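Local coordinates for protein P47 (Clostridium botulinum, PDB 6EKT) that may belong to a progenitor toxin complex that protects botulinum neurotoxin in the host gut, and resembles tubular lipid-binding (TULIP) proteins, at residues A[314-324]-A[334-344]. Numbering follows the deposited sequence.
Sequences NKLKISLRGLV and SDFEIQSINKF
The ring of F336 lies over the backbone of G322, its partner in an antiparallel hydrogen-bonded pair. With chi1 at 58°, CG sits between the backbone N and the carbonyl carbon, which swings the ring across to 314-324. Followed outward from CB, F336 CG comes 4.0 Å from G322 O; CD1 faces G322 N, and CD2 the carbonyl group of the same glycine. CE1 reaches G322 CA and, at the ring edge, meets L320 CD1. F336 CE2 goes furthest along the strand, 3.5 Å from L323 N, and CZ rests above the G322-L323 peptide. G322 CA makes a CH-pi contact over the face of the F336 ring. The two strands form a long beta hairpin in the curled antiparallel sheet that, as in TULIP proteins, wraps a long helix: L320 and V324, on the same face as F336, pack on helix 374-394. L320 lies alongside I338, L320 CG 3.9 Å from I338 CB. Further on, the I318 side chain crosses that of N342 at about a right angle, I318 CD1 3.4 Å from N342 OD1, an oxygen that also accepts a bond from S340 OG, while N342 ND2 is held by E356 O. On the other face R321 and E337 run side by side, their guanidinium and carboxylate planes perpendicular, R321 NE 4.1 Å from E337 OE1, beyond a salt bridge. Nearer the 334 end, a water donates to both G322 O and D335 OD1, whereas D335 OD2 bonds H368.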
loop_
_atom_site.group_PDB
_atom_site.type_symbol
_atom_site.label_atom_id
_atom_site.label_comp_id
_atom_site.label_asym_id
_atom_site.label_seq_id
_atom_site.Cartn_x
_atom_site.Cartn_y
_atom_site.Cartn_z
ATOM N N ASN A 314 -6.079 -6.160 14.173
ATOM C CA ASN A 314 -6.884 -6.895 13.178
ATOM C C ASN A 314 -8.381 -6.958 13.536
ATOM O O ASN A 314 -9.115 -7.748 12.961
ATOM C CB ASN A 314 -6.333 -8.325 12.994
ATOM C CG ASN A 314 -6.542 -9.209 14.222
ATOM O OD1 ASN A 314 -6.498 -8.734 15.368
ATOM N ND2 ASN A 314 -6.758 -10.516 13.992
ATOM N N LYS A 315 -8.807 -6.159 14.507
ATOM C CA LYS A 315 -10.223 -6.186 14.948
ATOM C C LYS A 315 -10.774 -4.767 15.038
ATOM O O LYS A 315 -10.014 -3.779 15.129
ATOM C CB LYS A 315 -10.345 -6.889 16.316
ATOM C CG LYS A 315 -9.663 -8.258 16.391
ATOM C CD LYS A 315 -9.725 -8.874 17.781
ATOM C CE LYS A 315 -8.851 -10.121 17.894
ATOM N NZ LYS A 315 -7.391 -9.794 18.035
ATOM N N LEU A 316 -12.098 -4.665 15.034
ATOM C CA LEU A 316 -12.771 -3.426 15.346
ATOM C C LEU A 316 -13.382 -3.563 16.732
ATOM O O LEU A 316 -14.009 -4.593 17.029
ATOM C CB LEU A 316 -13.862 -3.119 14.303
ATOM C CG LEU A 316 -13.421 -2.862 12.868
ATOM C CD1 LEU A 316 -14.663 -2.792 11.980
ATOM C CD2 LEU A 316 -12.567 -1.598 12.758
ATOM N N LYS A 317 -13.169 -2.556 17.579
ATOM C CA LYS A 317 -13.850 -2.473 18.864
ATOM C C LYS A 317 -14.930 -1.426 18.689
ATOM O O LYS A 317 -14.648 -0.269 18.343
ATOM C CB LYS A 317 -12.884 -2.090 19.999
ATOM C CG LYS A 317 -13.537 -1.904 21.371
ATOM C CD LYS A 317 -12.506 -1.611 22.472
ATOM C CE LYS A 317 -12.035 -2.880 23.165
ATOM N NZ LYS A 317 -11.209 -2.587 24.383
ATOM N N ILE A 318 -16.170 -1.837 18.952
ATOM C CA ILE A 318 -17.348 -1.005 18.712
ATOM C C ILE A 318 -18.021 -0.805 20.061
ATOM O O ILE A 318 -18.352 -1.781 20.751
ATOM C CB ILE A 318 -18.339 -1.642 17.694
ATOM C CG1 ILE A 318 -17.644 -1.891 16.355
ATOM C CG2 ILE A 318 -19.568 -0.749 17.510
ATOM C CD1 ILE A 318 -18.380 -2.832 15.410
ATOM N N SER A 319 -18.168 0.458 20.441
ATOM C CA SER A 319 -18.807 0.851 21.701
ATOM C C SER A 319 -19.995 1.742 21.341
ATOM O O SER A 319 -19.861 2.703 20.565
ATOM C CB SER A 319 -17.787 1.566 22.607
ATOM O OG SER A 319 -18.366 1.904 23.862
ATOM N N LEU A 320 -21.178 1.409 21.866
ATOM C CA LEU A 320 -22.365 2.193 21.532
ATOM C C LEU A 320 -23.327 2.302 22.713
ATOM O O LEU A 320 -23.323 1.428 23.603
ATOM C CB LEU A 320 -23.065 1.610 20.283
ATOM C CG LEU A 320 -23.723 0.225 20.390
ATOM C CD1 LEU A 320 -25.158 0.386 20.886
ATOM C CD2 LEU A 320 -23.699 -0.551 19.078
ATOM N N ARG A 321 -24.137 3.360 22.689
ATOM C CA ARG A 321 -25.148 3.624 23.708
ATOM C C ARG A 321 -26.414 4.035 22.985
ATOM O O ARG A 321 -26.373 4.836 22.038
ATOM C CB ARG A 321 -24.687 4.780 24.606
ATOM C CG ARG A 321 -25.506 5.086 25.866
ATOM C CD ARG A 321 -24.731 6.064 26.778
ATOM N NE ARG A 321 -23.257 5.878 26.663
ATOM C CZ ARG A 321 -22.391 6.714 26.066
ATOM N NH1 ARG A 321 -21.105 6.408 26.019
ATOM N NH2 ARG A 321 -22.780 7.862 25.529
ATOM N N GLY A 322 -27.543 3.522 23.471
ATOM C CA GLY A 322 -28.841 3.849 22.880
ATOM C C GLY A 322 -29.987 3.605 23.850
ATOM O O GLY A 322 -29.786 3.418 25.057
ATOM N N LEU A 323 -31.196 3.636 23.312
ATOM C CA LEU A 323 -32.401 3.435 24.105
ATOM C C LEU A 323 -33.468 2.828 23.204
ATOM O O LEU A 323 -33.372 2.929 21.973
ATOM C CB LEU A 323 -32.895 4.759 24.723
ATOM C CG LEU A 323 -33.169 5.945 23.807
ATOM C CD1 LEU A 323 -34.576 5.849 23.199
ATOM C CD2 LEU A 323 -33.012 7.227 24.613
ATOM N N VAL A 324 -34.478 2.229 23.823
ATOM C CA VAL A 324 -35.632 1.727 23.072
ATOM C C VAL A 324 -36.877 1.955 23.940
ATOM O O VAL A 324 -36.886 1.607 25.126
ATOM C CB VAL A 324 -35.473 0.240 22.614
ATOM C CG1 VAL A 324 -35.290 -0.725 23.795
ATOM C CG2 VAL A 324 -36.610 -0.190 21.684
ATOM N N SER A 334 -35.879 1.632 27.925
ATOM C CA SER A 334 -34.614 1.133 28.437
ATOM C C SER A 334 -33.470 1.921 27.833
ATOM O O SER A 334 -33.514 2.234 26.645
ATOM C CB SER A 334 -34.422 -0.317 28.011
ATOM O OG SER A 334 -35.162 -1.158 28.848
ATOM N N ASP A 335 -32.469 2.240 28.650
ATOM C CA ASP A 335 -31.139 2.569 28.136
ATOM C C ASP A 335 -30.352 1.283 27.964
ATOM O O ASP A 335 -30.513 0.351 28.758
ATOM C CB ASP A 335 -30.385 3.472 29.110
ATOM C CG ASP A 335 -31.100 4.776 29.365
ATOM O OD1 ASP A 335 -31.332 5.530 28.415
ATOM O OD2 ASP A 335 -31.438 5.025 30.529
ATOM N N PHE A 336 -29.502 1.240 26.937
ATOM C CA PHE A 336 -28.568 0.129 26.790
ATOM C C PHE A 336 -27.190 0.558 26.282
ATOM O O PHE A 336 -27.037 1.615 25.670
ATOM C CB PHE A 336 -29.153 -0.970 25.907
ATOM C CG PHE A 336 -29.540 -0.495 24.531
ATOM C CD1 PHE A 336 -28.563 -0.320 23.534
ATOM C CD2 PHE A 336 -30.862 -0.235 24.226
ATOM C CE1 PHE A 336 -28.912 0.115 22.258
ATOM C CE2 PHE A 336 -31.220 0.192 22.936
ATOM C CZ PHE A 336 -30.241 0.370 21.961
ATOM N N GLU A 337 -26.194 -0.274 26.559
ATOM C CA GLU A 337 -24.841 -0.052 26.053
ATOM C C GLU A 337 -24.339 -1.370 25.547
ATOM O O GLU A 337 -24.651 -2.398 26.137
ATOM C CB GLU A 337 -23.931 0.435 27.189
ATOM C CG GLU A 337 -24.246 1.855 27.615
ATOM C CD GLU A 337 -23.241 2.420 28.608
ATOM O OE1 GLU A 337 -22.018 2.366 28.344
ATOM O OE2 GLU A 337 -23.695 2.940 29.645
ATOM N N ILE A 338 -23.559 -1.354 24.469
ATOM C CA ILE A 338 -23.013 -2.577 23.912
ATOM C C ILE A 338 -21.536 -2.321 23.620
ATOM O O ILE A 338 -21.173 -1.247 23.123
ATOM C CB ILE A 338 -23.748 -2.984 22.597
ATOM C CG1 ILE A 338 -25.237 -3.278 22.871
ATOM C CG2 ILE A 338 -23.133 -4.226 21.948
ATOM C CD1 ILE A 338 -26.077 -3.415 21.617
ATOM N N GLN A 339 -20.715 -3.334 23.901
ATOM C CA GLN A 339 -19.310 -3.357 23.508
ATOM C C GLN A 339 -19.014 -4.645 22.727
ATOM O O GLN A 339 -19.101 -5.738 23.296
ATOM C CB GLN A 339 -18.421 -3.252 24.755
ATOM C CG GLN A 339 -18.694 -2.035 25.639
ATOM C CD GLN A 339 -19.746 -2.281 26.705
ATOM O OE1 GLN A 339 -19.921 -3.404 27.185
ATOM N NE2 GLN A 339 -20.447 -1.221 27.095
ATOM N N SER A 340 -18.658 -4.502 21.444
ATOM C CA SER A 340 -18.447 -5.626 20.534
ATOM C C SER A 340 -17.025 -5.582 19.992
ATOM O O SER A 340 -16.494 -4.501 19.710
ATOM C CB SER A 340 -19.421 -5.499 19.371
ATOM O OG SER A 340 -19.338 -6.593 18.484
ATOM N N ILE A 341 -16.420 -6.750 19.861
ATOM C CA ILE A 341 -15.103 -6.884 19.223
ATOM C C ILE A 341 -15.277 -7.751 17.989
ATOM O O ILE A 341 -15.715 -8.899 18.090
ATOM C CB ILE A 341 -14.054 -7.477 20.197
ATOM C CG1 ILE A 341 -13.921 -6.568 21.426
ATOM C CG2 ILE A 341 -12.705 -7.658 19.490
ATOM C CD1 ILE A 341 -13.362 -7.241 22.672
ATOM N N ASN A 342 -14.935 -7.200 16.827
ATOM C CA ASN A 342 -15.255 -7.837 15.550
ATOM C C ASN A 342 -13.991 -8.061 14.730
ATOM O O ASN A 342 -13.380 -7.091 14.240
ATOM C CB ASN A 342 -16.250 -6.988 14.774
ATOM C CG ASN A 342 -17.575 -6.822 15.518
ATOM O OD1 ASN A 342 -17.669 -6.025 16.453
ATOM N ND2 ASN A 342 -18.579 -7.623 15.148
ATOM N N LYS A 343 -13.620 -9.339 14.590
ATOM C CA LYS A 343 -12.345 -9.725 13.975
ATOM C C LYS A 343 -12.426 -9.709 12.456
ATOM O O LYS A 343 -13.353 -10.275 11.873
ATOM C CB LYS A 343 -11.910 -11.115 14.460
ATOM C CG LYS A 343 -10.519 -11.537 13.972
ATOM C CD LYS A 343 -10.365 -13.044 13.856
ATOM C CE LYS A 343 -9.944 -13.671 15.171
ATOM N NZ LYS A 343 -10.014 -15.160 15.062
ATOM N N PHE A 344 -11.415 -9.112 11.812
ATOM C CA PHE A 344 -11.281 -9.212 10.360
ATOM C C PHE A 344 -10.929 -10.647 9.948
ATOM O O PHE A 344 -10.112 -11.298 10.601
ATOM C CB PHE A 344 -10.207 -8.229 9.814
ATOM C CG PHE A 344 -10.017 -8.334 8.308
ATOM C CD1 PHE A 344 -10.992 -7.833 7.425
ATOM C CD2 PHE A 344 -8.906 -8.982 7.769
ATOM C CE1 PHE A 344 -10.831 -7.953 6.042
ATOM C CE2 PHE A 344 -8.748 -9.106 6.385
ATOM C CZ PHE A 344 -9.718 -8.601 5.523
HETATM O O HOH W 1 -7.511 -10.988 11.129
HETATM O O HOH W 2 -29.179 5.547 26.658
#